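Local coordinates for protein putative nitroreductase (PDB 1VKW) that probably acts as an oxidoreductase of the FMN-dependent nitroreductase kind, at residues N14-I19 with V149-L154; L45-T50 with K199-I204; Q83-V88 with T98-R103. All blocks are in the same frame, centred on the assembly; numbering follows the deposited sequence.

In the fold
Helix 180-198 meets side chains of all three contacts, which otherwise differ in depth and chemistry. Interaction 3 is buried and joins a helix to a sheet strand through an indole-carboxylate hydrogen bond and apolar packing. Interaction 1, partly buried, pairs two helices largely through apolar contacts around a selenomethionine, with a water between backbone carbonyls. Interaction 2 lies at the surface, where a salt bridge and a pair of isoleucines tie a loop to the start of a strand. His189 links interactions 1 and 3 by bonding both Met151 O and Glu85 OE2, while Lys47 O, at the loop of interaction 2, accepts from Gln86 NE2 on the helix of interaction 3.

Interaction 1: residues N14-I19 with V149-L154; sequences NIFEAI and VEMTIL
The carbonyl oxygen of Leu154 is gripped by Arg22 NH2, Arg127 NH2 and a water that also reaches Ile19. That water donates to Leu154 O at 2.7 Å and to Ile19 O at 2.8 Å, so it spans the two backbones; Ile19 O has a further partner in Arg125 NH2. Apart from this water bridge the two segments meet through apolar groups. Both branches of Ile19 are used: CG2 lies 3.4 Å from Met151 O and also packs on Leu154 CB, whereas CD1 reaches Met151 CB at 3.9 Å. Met151 O accepts a hydrogen bond from His189 ND1, so the methyl adds an apolar flank to an acceptor already paired.

In Met151, a selenomethionine, CG lies beside the backbone N, and the bend at chi2 (-61°) turns SE back so that both atoms lie near Phe16 CD1. Its CG meets that ring atom in the ring plane at 4.0 Å. SE stands 5.5 Å from the centroid of the Phe16 ring and 82° off its normal, an edge-on Met-aromatic contact. Ile15 CG2 covers one face of the ring over its centre, and Lys147 makes a cation-pi contact with it. The first turn of helix 15-21 is fixed by a capping box: Glu17 N donates to Asn14 OD1 at 3.0 Å, and Asn14 N returns a bond to Glu17 OE1. Helix 180-198 packs against both partners, taking Ile15, Phe16 and Ile19 from one and Thr152 from the other, while Val149 and Ile153 turn to strand 165-168.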
ATOM      1  N   ASN A  14       2.670  11.243   8.503  1.00 40.26           N
ATOM      2  CA  ASN A  14       3.667  10.182   8.521  1.00 36.69           C
ATOM      3  C   ASN A  14       3.021   8.868   8.097  1.00 33.62           C
ATOM      4  O   ASN A  14       1.804   8.795   7.915  1.00 29.96           O
ATOM      5  CB  ASN A  14       4.363  10.074   9.903  1.00 37.43           C
ATOM      6  CG  ASN A  14       3.417   9.658  11.036  1.00 35.22           C
ATOM      7  OD1 ASN A  14       2.545   8.800  10.866  1.00 29.43           O
ATOM      8  ND2 ASN A  14       3.618  10.249  12.211  1.00 33.52           N
ATOM      9  N   ILE A  15       3.853   7.848   7.914  1.00 30.85           N
ATOM     10  CA  ILE A  15       3.409   6.555   7.423  1.00 29.68           C
ATOM     11  C   ILE A  15       2.252   5.956   8.241  1.00 27.22           C
ATOM     12  O   ILE A  15       1.355   5.337   7.676  1.00 26.16           O
ATOM     13  CB  ILE A  15       4.611   5.561   7.344  1.00 29.93           C
ATOM     14  CG1 ILE A  15       4.174   4.213   6.762  1.00 31.16           C
ATOM     15  CG2 ILE A  15       5.254   5.348   8.701  1.00 29.98           C
ATOM     16  CD1 ILE A  15       3.598   4.298   5.347  1.00 34.18           C
ATOM     17  N   PHE A  16       2.278   6.123   9.560  1.00 26.03           N
ATOM     18  CA  PHE A  16       1.237   5.569  10.416  1.00 26.88           C
ATOM     19  C   PHE A  16      -0.109   6.248  10.144  1.00 27.39           C
ATOM     20  O   PHE A  16      -1.159   5.596  10.048  1.00 26.52           O
ATOM     21  CB  PHE A  16       1.619   5.706  11.891  1.00 28.85           C
ATOM     22  CG  PHE A  16       2.929   5.060  12.234  1.00 30.49           C
ATOM     23  CD1 PHE A  16       3.104   3.687  12.072  1.00 36.00           C
ATOM     24  CD2 PHE A  16       3.990   5.816  12.702  1.00 34.05           C
ATOM     25  CE1 PHE A  16       4.319   3.083  12.382  1.00 35.14           C
ATOM     26  CE2 PHE A  16       5.212   5.218  13.009  1.00 37.08           C
ATOM     27  CZ  PHE A  16       5.377   3.857  12.845  1.00 35.85           C
ATOM     28  N   GLU A  17      -0.065   7.565   9.993  1.00 28.22           N
ATOM     29  CA  GLU A  17      -1.272   8.336   9.735  1.00 28.47           C
ATOM     30  C   GLU A  17      -1.814   8.023   8.338  1.00 26.79           C
ATOM     31  O   GLU A  17      -3.014   7.874   8.164  1.00 28.02           O
ATOM     32  CB  GLU A  17      -0.983   9.826   9.942  1.00 28.89           C
ATOM     33  CG  GLU A  17      -0.602  10.131  11.391  1.00 31.32           C
ATOM     34  CD  GLU A  17       0.008  11.501  11.615  1.00 32.29           C
ATOM     35  OE1 GLU A  17       0.596  12.080  10.677  1.00 41.43           O
ATOM     36  OE2 GLU A  17      -0.088  11.994  12.758  1.00 44.16           O
ATOM     37  N   ALA A  18      -0.932   7.875   7.353  1.00 28.17           N
ATOM     38  CA  ALA A  18      -1.351   7.496   5.991  1.00 26.80           C
ATOM     39  C   ALA A  18      -2.055   6.139   5.956  1.00 26.80           C
ATOM     40  O   ALA A  18      -3.108   5.997   5.335  1.00 27.41           O
ATOM     41  CB  ALA A  18      -0.163   7.482   5.055  1.00 27.70           C
ATOM     42  N   ILE A  19      -1.476   5.137   6.617  1.00 26.11           N
ATOM     43  CA  ILE A  19      -2.101   3.818   6.686  1.00 25.72           C
ATOM     44  C   ILE A  19      -3.459   3.909   7.387  1.00 26.51           C
ATOM     45  O   ILE A  19      -4.449   3.343   6.916  1.00 27.31           O
ATOM     46  CB  ILE A  19      -1.180   2.795   7.399  1.00 23.50           C
ATOM     47  CG1 ILE A  19       0.048   2.490   6.529  1.00 28.72           C
ATOM     48  CG2 ILE A  19      -1.954   1.485   7.696  1.00 23.66           C
ATOM     49  CD1 ILE A  19       1.197   1.744   7.254  1.00 28.22           C
ATOM     50  N   VAL A 149       2.509  -5.161  12.825  1.00 28.73           N
ATOM     51  CA  VAL A 149       1.448  -6.100  12.475  1.00 28.92           C
ATOM     52  C   VAL A 149       0.090  -5.407  12.375  1.00 28.79           C
ATOM     53  O   VAL A 149      -0.691  -5.685  11.452  1.00 30.25           O
ATOM     54  CB  VAL A 149       1.366  -7.291  13.456  1.00 27.41           C
ATOM     55  CG1 VAL A 149       0.170  -8.187  13.107  1.00 31.40           C
ATOM     56  CG2 VAL A 149       2.629  -8.142  13.352  1.00 32.07           C
ATOM     57  N   GLU A 150      -0.192  -4.525  13.331  1.00 28.28           N
ATOM     58  CA  GLU A 150      -1.429  -3.761  13.327  1.00 29.80           C
ATOM     59  C   GLU A 150      -1.546  -2.924  12.060  1.00 28.16           C
ATOM     60  O   GLU A 150      -2.609  -2.852  11.446  1.00 26.88           O
ATOM     61  CB  GLU A 150      -1.507  -2.857  14.568  1.00 31.81           C
ATOM     62  CG  GLU A 150      -1.750  -3.614  15.867  1.00 31.37           C
ATOM     63  CD  GLU A 150      -1.507  -2.798  17.127  1.00 34.16           C
ATOM     64  OE1 GLU A 150      -1.239  -1.577  17.041  1.00 39.93           O
ATOM     65  OE2 GLU A 150      -1.599  -3.391  18.232  1.00 39.70           O
HETATM   66  N   MSE A 151      -0.449  -2.293  11.662  1.00 29.11           N
HETATM   67  CA  MSE A 151      -0.440  -1.452  10.452  1.00 28.07           C
HETATM   68  C   MSE A 151      -0.557  -2.281   9.177  1.00 29.09           C
HETATM   69  O   MSE A 151      -1.146  -1.831   8.194  1.00 28.23           O
HETATM   70  CB  MSE A 151       0.836  -0.617  10.388  1.00 28.12           C
HETATM   71  CG  MSE A 151       0.962   0.410  11.472  1.00 31.11           C
HETATM   72 SE   MSE A 151      -0.478   1.745  11.434  1.00 43.56          SE
HETATM   73  CE  MSE A 151      -1.693   0.885  12.791  1.00 44.84           C
ATOM     74  N   THR A 152       0.015  -3.484   9.195  1.00 29.57           N
ATOM     75  CA  THR A 152      -0.078  -4.416   8.078  1.00 30.59           C
ATOM     76  C   THR A 152      -1.520  -4.912   7.857  1.00 30.69           C
ATOM     77  O   THR A 152      -1.964  -4.994   6.709  1.00 28.98           O
ATOM     78  CB  THR A 152       0.880  -5.626   8.315  1.00 31.87           C
ATOM     79  OG1 THR A 152       2.234  -5.159   8.421  1.00 28.84           O
ATOM     80  CG2 THR A 152       0.888  -6.588   7.136  1.00 31.50           C
ATOM     81  N   ILE A 153      -2.228  -5.221   8.952  1.00 29.29           N
ATOM     82  CA  ILE A 153      -3.635  -5.691   8.902  1.00 30.75           C
ATOM     83  C   ILE A 153      -4.591  -4.643   8.339  1.00 28.11           C
ATOM     84  O   ILE A 153      -5.635  -4.989   7.802  1.00 28.14           O
ATOM     85  CB  ILE A 153      -4.148  -6.122  10.333  1.00 31.02           C
ATOM     86  CG1 ILE A 153      -3.354  -7.310  10.885  1.00 35.33           C
ATOM     87  CG2 ILE A 153      -5.657  -6.440  10.325  1.00 34.31           C
ATOM     88  CD1 ILE A 153      -2.924  -8.284   9.858  1.00 35.00           C
ATOM     89  N   LEU A 154      -4.244  -3.368   8.469  1.00 27.11           N
ATOM     90  CA  LEU A 154      -5.069  -2.308   7.890  1.00 28.28           C
ATOM     91  C   LEU A 154      -4.916  -2.197   6.369  1.00 27.01           C
ATOM     92  O   LEU A 154      -5.585  -1.381   5.748  1.00 28.31           O
ATOM     93  CB  LEU A 154      -4.784  -0.959   8.568  1.00 26.54           C
ATOM     94  CG  LEU A 154      -5.088  -0.950  10.078  1.00 30.46           C
ATOM     95  CD1 LEU A 154      -4.603   0.311  10.742  1.00 28.79           C
ATOM     96  CD2 LEU A 154      -6.581  -1.170  10.363  1.00 34.54           C
TER
HETATM   97  O   HOH W   1      -4.521   1.098   5.249  1.00 22.93           O

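Interaction 2: residues L45-T50 with K199-I204; sequences LVKFIT and KREPVI
Lys47 and Glu201 extend toward each other from opposite directions and close a salt bridge at the surface, with NZ of Lys47 donating to OE2 of Glu201 over 2.6 Å. The ammonium nitrogen meets the anti lone pair of OE2, on the side away from the second carboxylate oxygen. Because Lys47 bends at chi2 (78°) before running out straight, its last methylenes pass alongside the same oxygen, with CE at 3.2 Å from Glu201 OE2. Glu201 CG is anti to the backbone N, and a bend at chi2 (71°) then brings the carboxylate nearer the lysine. OE2 is held a second time, by the hydroxyl of Tyr191 on helix 180-198, so the acceptor is fixed from two residues.

NZ has a second partner as well, a water that accepts from it at 2.9 Å. The water in turn donates a hydrogen bond to Pro202 O at 2.6 Å, and in this way the lysine is tied to the backbone just ahead of strand 203-207. That strand is an outermost one of an antiparallel four-stranded sheet, and Val203 bonds through its backbone to Ile215 of the neighbouring strand 211-215. The partner loop, between helix 35-43 and strand 56-58, has three of its backbone polar groups bound by side chains of helix 74-93: Lys47 O accepts from Gln86 NE2, and the amides of Ile49 and Thr50 donate to the two carboxylate oxygens of Glu79. Further along the two segments, Ile49 and Ile204 cross at about a right angle, CG1 of Ile49 lying 4.2 Å from CG2 of Ile204.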
ATOM      1  N   LEU A  45       9.763   8.409  -4.667  1.00 34.58           N
ATOM      2  CA  LEU A  45      10.744   7.331  -4.615  1.00 34.80           C
ATOM      3  C   LEU A  45      10.019   6.059  -4.200  1.00 34.20           C
ATOM      4  O   LEU A  45       9.364   6.021  -3.148  1.00 33.52           O
ATOM      5  CB  LEU A  45      11.878   7.641  -3.631  1.00 35.35           C
ATOM      6  CG  LEU A  45      13.130   6.765  -3.781  1.00 36.58           C
ATOM      7  CD1 LEU A  45      13.969   7.246  -4.955  1.00 39.63           C
ATOM      8  CD2 LEU A  45      13.962   6.761  -2.502  1.00 37.06           C
ATOM      9  N   VAL A  46      10.123   5.027  -5.035  1.00 32.46           N
ATOM     10  CA  VAL A  46       9.447   3.755  -4.775  1.00 32.29           C
ATOM     11  C   VAL A  46      10.478   2.662  -4.519  1.00 30.75           C
ATOM     12  O   VAL A  46      11.477   2.568  -5.228  1.00 26.90           O
ATOM     13  CB  VAL A  46       8.476   3.355  -5.941  1.00 33.22           C
ATOM     14  CG1 VAL A  46       9.230   2.954  -7.211  1.00 33.36           C
ATOM     15  CG2 VAL A  46       7.534   2.238  -5.500  1.00 36.32           C
ATOM     16  N   LYS A  47      10.246   1.863  -3.478  1.00 30.45           N
ATOM     17  CA  LYS A  47      11.055   0.674  -3.227  1.00 28.94           C
ATOM     18  C   LYS A  47      10.516  -0.464  -4.093  1.00 28.46           C
ATOM     19  O   LYS A  47       9.306  -0.591  -4.278  1.00 28.56           O
ATOM     20  CB  LYS A  47      10.983   0.279  -1.755  1.00 29.10           C
ATOM     21  CG  LYS A  47      11.833  -0.930  -1.405  1.00 30.35           C
ATOM     22  CD  LYS A  47      13.290  -0.565  -1.281  1.00 29.69           C
ATOM     23  CE  LYS A  47      14.111  -1.767  -0.826  1.00 36.30           C
ATOM     24  NZ  LYS A  47      15.511  -1.373  -0.507  1.00 33.89           N
ATOM     25  N   PHE A  48      11.410  -1.280  -4.633  1.00 28.11           N
ATOM     26  CA  PHE A  48      10.992  -2.459  -5.382  1.00 29.02           C
ATOM     27  C   PHE A  48      11.836  -3.668  -4.992  1.00 31.30           C
ATOM     28  O   PHE A  48      12.943  -3.526  -4.461  1.00 32.26           O
ATOM     29  CB  PHE A  48      11.024  -2.196  -6.896  1.00 29.27           C
ATOM     30  CG  PHE A  48      12.366  -1.763  -7.430  1.00 27.19           C
ATOM     31  CD1 PHE A  48      13.324  -2.700  -7.779  1.00 32.43           C
ATOM     32  CD2 PHE A  48      12.647  -0.419  -7.635  1.00 26.07           C
ATOM     33  CE1 PHE A  48      14.556  -2.302  -8.304  1.00 31.56           C
ATOM     34  CE2 PHE A  48      13.868  -0.015  -8.142  1.00 27.10           C
ATOM     35  CZ  PHE A  48      14.827  -0.956  -8.484  1.00 28.77           C
ATOM     36  N   ILE A  49      11.293  -4.855  -5.233  1.00 31.18           N
ATOM     37  CA  ILE A  49      11.951  -6.090  -4.839  1.00 32.83           C
ATOM     38  C   ILE A  49      12.922  -6.565  -5.926  1.00 34.04           C
ATOM     39  O   ILE A  49      14.073  -6.903  -5.628  1.00 34.47           O
ATOM     40  CB  ILE A  49      10.895  -7.175  -4.537  1.00 31.96           C
ATOM     41  CG1 ILE A  49      10.014  -6.745  -3.360  1.00 34.56           C
ATOM     42  CG2 ILE A  49      11.563  -8.505  -4.222  1.00 33.38           C
ATOM     43  CD1 ILE A  49       8.675  -7.457  -3.303  1.00 35.22           C
ATOM     44  N   THR A  50      12.442  -6.601  -7.170  1.00 32.55           N
ATOM     45  CA  THR A  50      13.229  -7.076  -8.314  1.00 34.51           C
ATOM     46  C   THR A  50      13.361  -5.996  -9.379  1.00 33.66           C
ATOM     47  O   THR A  50      14.475  -5.603  -9.740  1.00 34.20           O
ATOM     48  CB  THR A  50      12.574  -8.346  -8.919  1.00 33.79           C
ATOM     49  OG1 THR A  50      12.769  -9.455  -8.030  1.00 40.24           O
ATOM     50  CG2 THR A  50      13.258  -8.784 -10.193  1.00 38.33           C
ATOM     51  N   LYS A 199      14.450   2.968  11.721  1.00 38.04           N
ATOM     52  CA  LYS A 199      15.255   3.981  11.051  1.00 38.88           C
ATOM     53  C   LYS A 199      16.380   3.343  10.232  1.00 37.82           C
ATOM     54  O   LYS A 199      17.456   3.918  10.082  1.00 37.07           O
ATOM     55  CB  LYS A 199      15.807   5.015  12.059  1.00 40.31           C
ATOM     56  CG  LYS A 199      14.720   5.830  12.789  1.00 42.88           C
ATOM     57  CD  LYS A 199      14.064   6.848  11.857  1.00 44.50           C
ATOM     58  CE  LYS A 199      13.098   7.766  12.588  1.00 46.78           C
ATOM     59  NZ  LYS A 199      11.695   7.292  12.532  1.00 46.48           N
ATOM     60  N   ARG A 200      16.117   2.146   9.715  1.00 37.36           N
ATOM     61  CA  ARG A 200      17.032   1.447   8.819  1.00 38.10           C
ATOM     62  C   ARG A 200      16.203   0.919   7.656  1.00 37.29           C
ATOM     63  O   ARG A 200      14.989   0.782   7.760  1.00 38.03           O
ATOM     64  CB  ARG A 200      17.700   0.256   9.520  1.00 38.71           C
ATOM     65  CG  ARG A 200      18.345   0.541  10.871  1.00 42.59           C
ATOM     66  CD  ARG A 200      19.764   1.022  10.797  1.00 45.29           C
ATOM     67  NE  ARG A 200      20.657  -0.023  10.305  1.00 47.87           N
ATOM     68  CZ  ARG A 200      21.924   0.172   9.956  1.00 44.43           C
ATOM     69  NH1 ARG A 200      22.469   1.380  10.032  1.00 46.01           N
ATOM     70  NH2 ARG A 200      22.648  -0.848   9.521  1.00 46.25           N
ATOM     71  N   GLU A 201      16.879   0.574   6.574  1.00 37.05           N
ATOM     72  CA  GLU A 201      16.253  -0.039   5.415  1.00 36.21           C
ATOM     73  C   GLU A 201      16.029  -1.549   5.624  1.00 35.59           C
ATOM     74  O   GLU A 201      17.001  -2.301   5.602  1.00 35.48           O
ATOM     75  CB  GLU A 201      17.194   0.187   4.222  1.00 37.34           C
ATOM     76  CG  GLU A 201      16.640  -0.229   2.877  1.00 39.54           C
ATOM     77  CD  GLU A 201      15.536   0.692   2.391  1.00 47.57           C
ATOM     78  OE1 GLU A 201      15.201   1.677   3.094  1.00 46.26           O
ATOM     79  OE2 GLU A 201      15.000   0.424   1.299  1.00 50.43           O
ATOM     80  N   PRO A 202      14.788  -2.021   5.802  1.00 34.25           N
ATOM     81  CA  PRO A 202      14.548  -3.471   5.918  1.00 33.69           C
ATOM     82  C   PRO A 202      14.931  -4.191   4.630  1.00 31.90           C
ATOM     83  O   PRO A 202      14.883  -3.586   3.553  1.00 30.56           O
ATOM     84  CB  PRO A 202      13.030  -3.569   6.159  1.00 34.14           C
ATOM     85  CG  PRO A 202      12.624  -2.205   6.597  1.00 34.13           C
ATOM     86  CD  PRO A 202      13.528  -1.266   5.888  1.00 35.12           C
ATOM     87  N   VAL A 203      15.334  -5.454   4.741  1.00 29.19           N
ATOM     88  CA  VAL A 203      15.655  -6.262   3.573  1.00 30.63           C
ATOM     89  C   VAL A 203      14.509  -7.233   3.339  1.00 30.32           C
ATOM     90  O   VAL A 203      14.071  -7.903   4.268  1.00 30.51           O
ATOM     91  CB  VAL A 203      16.970  -7.058   3.757  1.00 30.16           C
ATOM     92  CG1 VAL A 203      17.242  -7.971   2.554  1.00 34.18           C
ATOM     93  CG2 VAL A 203      18.125  -6.104   3.981  1.00 34.82           C
ATOM     94  N   ILE A 204      14.051  -7.310   2.092  1.00 29.27           N
ATOM     95  CA  ILE A 204      12.941  -8.158   1.724  1.00 30.93           C
ATOM     96  C   ILE A 204      13.489  -9.345   0.970  1.00 30.94           C
ATOM     97  O   ILE A 204      14.229  -9.167  -0.005  1.00 28.50           O
ATOM     98  CB  ILE A 204      11.960  -7.419   0.806  1.00 34.16           C
ATOM     99  CG1 ILE A 204      11.450  -6.138   1.463  1.00 39.09           C
ATOM    100  CG2 ILE A 204      10.787  -8.346   0.435  1.00 38.78           C
ATOM    101  CD1 ILE A 204      11.280  -4.998   0.470  1.00 45.82           C
TER
HETATM  102  O   HOH W   2      16.423  -3.408   1.414  1.00 36.66           O

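Interaction 3: residues Q83-V88 with T98-R103; sequences QGEQIV and TCWMAR
Helix 74-93 packs on the strand that follows it in the chain, 97-101, and the indole of Trp100 fills much of the interface by lying against Gly84, Glu85 and Val88. Trp100 NE1 donates to Glu85 OE1 at 3.1 Å, with an angle of 154° at the hydrogen. The oxygen is only 7° out of the indole plane and is met nearly along its C-O axis, and the carboxylate is turned only modestly against the ring. Glu85 CG is anti to the backbone N, and the bend at chi2 then carries the carboxylate to the pyrrole edge. The other oxygen, OE2, is bonded to His189 NE2 of helix 180-198, with Arg22 NE as a long, weak ion-pair partner; both carboxylate oxygens are thus engaged, and the bond to the indole limits how the ring can turn.

In fold terms this is a helix laid over one side of an antiparallel sheet, the short segments running at 156° with axes 10.2 Å apart. The six-membered ring of Trp100 reaches the helix backbone at the glycine, where no side chain intervenes: CZ2 lies 3.7 Å from Gly84 C, and Glu85 N sits at the ring edge in its plane, 3.6 Å from CZ2. Val88 spreads its two methyls between strand residues. CG2 approaches Trp100 NE1 at 3.7 Å, obliquely to the ring, and CG1 meets Thr98 OG1 at 3.4 Å. Ile113 of the adjacent strand 112-116 touches both Val88 and Trp100, and Ile185 of helix 180-198 touches Glu85 and Trp100.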
ATOM      1  N   GLN A  83       4.578  -2.087  -5.023  1.00 26.54           N
ATOM      2  CA  GLN A  83       4.779  -0.741  -5.548  1.00 26.44           C
ATOM      3  C   GLN A  83       3.483   0.050  -5.569  1.00 24.46           C
ATOM      4  O   GLN A  83       3.481   1.241  -5.265  1.00 24.93           O
ATOM      5  CB  GLN A  83       5.407  -0.793  -6.942  1.00 26.01           C
ATOM      6  CG  GLN A  83       6.851  -1.245  -6.918  1.00 26.38           C
ATOM      7  CD  GLN A  83       7.430  -1.463  -8.302  1.00 28.86           C
ATOM      8  OE1 GLN A  83       7.138  -0.717  -9.235  1.00 30.16           O
ATOM      9  NE2 GLN A  83       8.258  -2.490  -8.436  1.00 34.38           N
ATOM     10  N   GLY A  84       2.394  -0.617  -5.937  1.00 25.56           N
ATOM     11  CA  GLY A  84       1.075  -0.004  -6.018  1.00 26.27           C
ATOM     12  C   GLY A  84       0.579   0.555  -4.692  1.00 26.41           C
ATOM     13  O   GLY A  84       0.021   1.651  -4.647  1.00 27.46           O
ATOM     14  N   GLU A  85       0.787  -0.181  -3.605  1.00 27.34           N
ATOM     15  CA  GLU A  85       0.369   0.312  -2.302  1.00 26.55           C
ATOM     16  C   GLU A  85       1.252   1.472  -1.822  1.00 27.31           C
ATOM     17  O   GLU A  85       0.763   2.355  -1.124  1.00 25.43           O
ATOM     18  CB  GLU A  85       0.274  -0.822  -1.281  1.00 26.80           C
ATOM     19  CG  GLU A  85      -0.323  -0.424   0.070  1.00 27.42           C
ATOM     20  CD  GLU A  85      -1.794  -0.022   0.046  1.00 25.29           C
ATOM     21  OE1 GLU A  85      -2.426  -0.033  -1.028  1.00 27.23           O
ATOM     22  OE2 GLU A  85      -2.338   0.301   1.131  1.00 27.88           O
ATOM     23  N   GLN A  86       2.529   1.506  -2.220  1.00 26.72           N
ATOM     24  CA  GLN A  86       3.366   2.672  -1.944  1.00 26.98           C
ATOM     25  C   GLN A  86       2.759   3.935  -2.553  1.00 26.64           C
ATOM     26  O   GLN A  86       2.728   4.998  -1.918  1.00 27.93           O
ATOM     27  CB  GLN A  86       4.796   2.455  -2.453  1.00 25.70           C
ATOM     28  CG  GLN A  86       5.612   1.539  -1.539  1.00 28.93           C
ATOM     29  CD  GLN A  86       6.973   1.232  -2.105  1.00 27.71           C
ATOM     30  OE1 GLN A  86       7.873   2.070  -2.047  1.00 28.03           O
ATOM     31  NE2 GLN A  86       7.129   0.038  -2.677  1.00 28.61           N
ATOM     32  N   ILE A  87       2.266   3.807  -3.780  1.00 25.84           N
ATOM     33  CA  ILE A  87       1.609   4.921  -4.475  1.00 27.05           C
ATOM     34  C   ILE A  87       0.293   5.322  -3.789  1.00 25.57           C
ATOM     35  O   ILE A  87       0.023   6.521  -3.603  1.00 25.32           O
ATOM     36  CB  ILE A  87       1.377   4.565  -5.965  1.00 26.18           C
ATOM     37  CG1 ILE A  87       2.725   4.323  -6.665  1.00 26.58           C
ATOM     38  CG2 ILE A  87       0.603   5.674  -6.668  1.00 30.07           C
ATOM     39  CD1 ILE A  87       2.613   3.599  -8.001  1.00 28.81           C
ATOM     40  N   VAL A  88      -0.506   4.323  -3.410  1.00 25.49           N
ATOM     41  CA  VAL A  88      -1.760   4.549  -2.666  1.00 26.52           C
ATOM     42  C   VAL A  88      -1.512   5.361  -1.409  1.00 25.89           C
ATOM     43  O   VAL A  88      -2.203   6.348  -1.141  1.00 25.36           O
ATOM     44  CB  VAL A  88      -2.444   3.210  -2.279  1.00 26.86           C
ATOM     45  CG1 VAL A  88      -3.528   3.415  -1.214  1.00 28.66           C
ATOM     46  CG2 VAL A  88      -3.044   2.554  -3.502  1.00 28.24           C
ATOM     47  N   THR A  98      -8.661   6.605  -2.501  1.00 32.69           N
ATOM     48  CA  THR A  98      -8.229   5.599  -3.469  1.00 32.07           C
ATOM     49  C   THR A  98      -9.126   4.383  -3.386  1.00 32.82           C
ATOM     50  O   THR A  98      -9.832   4.188  -2.396  1.00 33.25           O
ATOM     51  CB  THR A  98      -6.749   5.170  -3.224  1.00 31.93           C
ATOM     52  OG1 THR A  98      -6.577   4.702  -1.878  1.00 31.98           O
ATOM     53  CG2 THR A  98      -5.796   6.345  -3.329  1.00 30.06           C
ATOM     54  N   CYS A  99      -9.089   3.569  -4.435  1.00 33.99           N
ATOM     55  CA  CYS A  99      -9.729   2.262  -4.430  1.00 34.49           C
ATOM     56  C   CYS A  99      -9.069   1.357  -5.475  1.00 35.46           C
ATOM     57  O   CYS A  99      -8.893   1.744  -6.638  1.00 34.77           O
ATOM     58  CB  CYS A  99     -11.234   2.385  -4.682  1.00 35.69           C
ATOM     59  SG  CYS A  99     -12.142   0.818  -4.811  1.00 38.88           S
ATOM     60  N   TRP A 100      -8.693   0.161  -5.036  1.00 35.76           N
ATOM     61  CA  TRP A 100      -8.123  -0.860  -5.902  1.00 38.07           C
ATOM     62  C   TRP A 100      -9.210  -1.494  -6.770  1.00 40.61           C
ATOM     63  O   TRP A 100     -10.079  -2.202  -6.263  1.00 42.32           O
ATOM     64  CB  TRP A 100      -7.459  -1.949  -5.051  1.00 36.35           C
ATOM     65  CG  TRP A 100      -6.118  -1.584  -4.500  1.00 35.97           C
ATOM     66  CD1 TRP A 100      -5.848  -0.938  -3.320  1.00 36.20           C
ATOM     67  CD2 TRP A 100      -4.851  -1.871  -5.095  1.00 35.43           C
ATOM     68  NE1 TRP A 100      -4.491  -0.806  -3.151  1.00 32.30           N
ATOM     69  CE2 TRP A 100      -3.852  -1.371  -4.227  1.00 36.18           C
ATOM     70  CE3 TRP A 100      -4.453  -2.506  -6.282  1.00 35.04           C
ATOM     71  CZ2 TRP A 100      -2.492  -1.477  -4.513  1.00 31.68           C
ATOM     72  CZ3 TRP A 100      -3.102  -2.620  -6.559  1.00 35.31           C
ATOM     73  CH2 TRP A 100      -2.137  -2.107  -5.678  1.00 35.94           C
HETATM   74  N   MSE A 101      -9.152  -1.264  -8.072  1.00 43.32           N
HETATM   75  CA  MSE A 101     -10.188  -1.753  -8.976  1.00 47.98           C
HETATM   76  C   MSE A 101      -9.652  -2.841  -9.906  1.00 45.77           C
HETATM   77  O   MSE A 101      -8.659  -2.636 -10.598  1.00 44.72           O
HETATM   78  CB  MSE A 101     -10.730  -0.588  -9.799  1.00 47.27           C
HETATM   79  CG  MSE A 101     -11.561   0.413  -9.011  1.00 50.79           C
HETATM   80 SE   MSE A 101     -13.427   0.469  -9.600  1.00 62.53          SE
HETATM   81  CE  MSE A 101     -13.151   1.045 -11.459  1.00 58.88           C
ATOM     82  N   ALA A 102     -10.323  -3.991  -9.920  1.00 45.96           N
ATOM     83  CA  ALA A 102     -10.012  -5.073 -10.856  1.00 47.35           C
ATOM     84  C   ALA A 102     -10.737  -4.850 -12.187  1.00 48.28           C
ATOM     85  O   ALA A 102     -11.462  -5.728 -12.653  1.00 49.75           O
ATOM     86  CB  ALA A 102     -10.418  -6.420 -10.257  1.00 46.81           C
ATOM     87  N   ARG A 103     -10.532  -3.681 -12.795  1.00 49.41           N
ATOM     88  CA  ARG A 103     -11.271  -3.275 -13.999  1.00 50.15           C
ATOM     89  C   ARG A 103     -10.377  -3.304 -15.239  1.00 51.06           C
ATOM     90  O   ARG A 103     -10.388  -4.288 -15.986  1.00 52.31           O
ATOM     91  CB  ARG A 103     -11.875  -1.879 -13.804  1.00 49.62           C
TER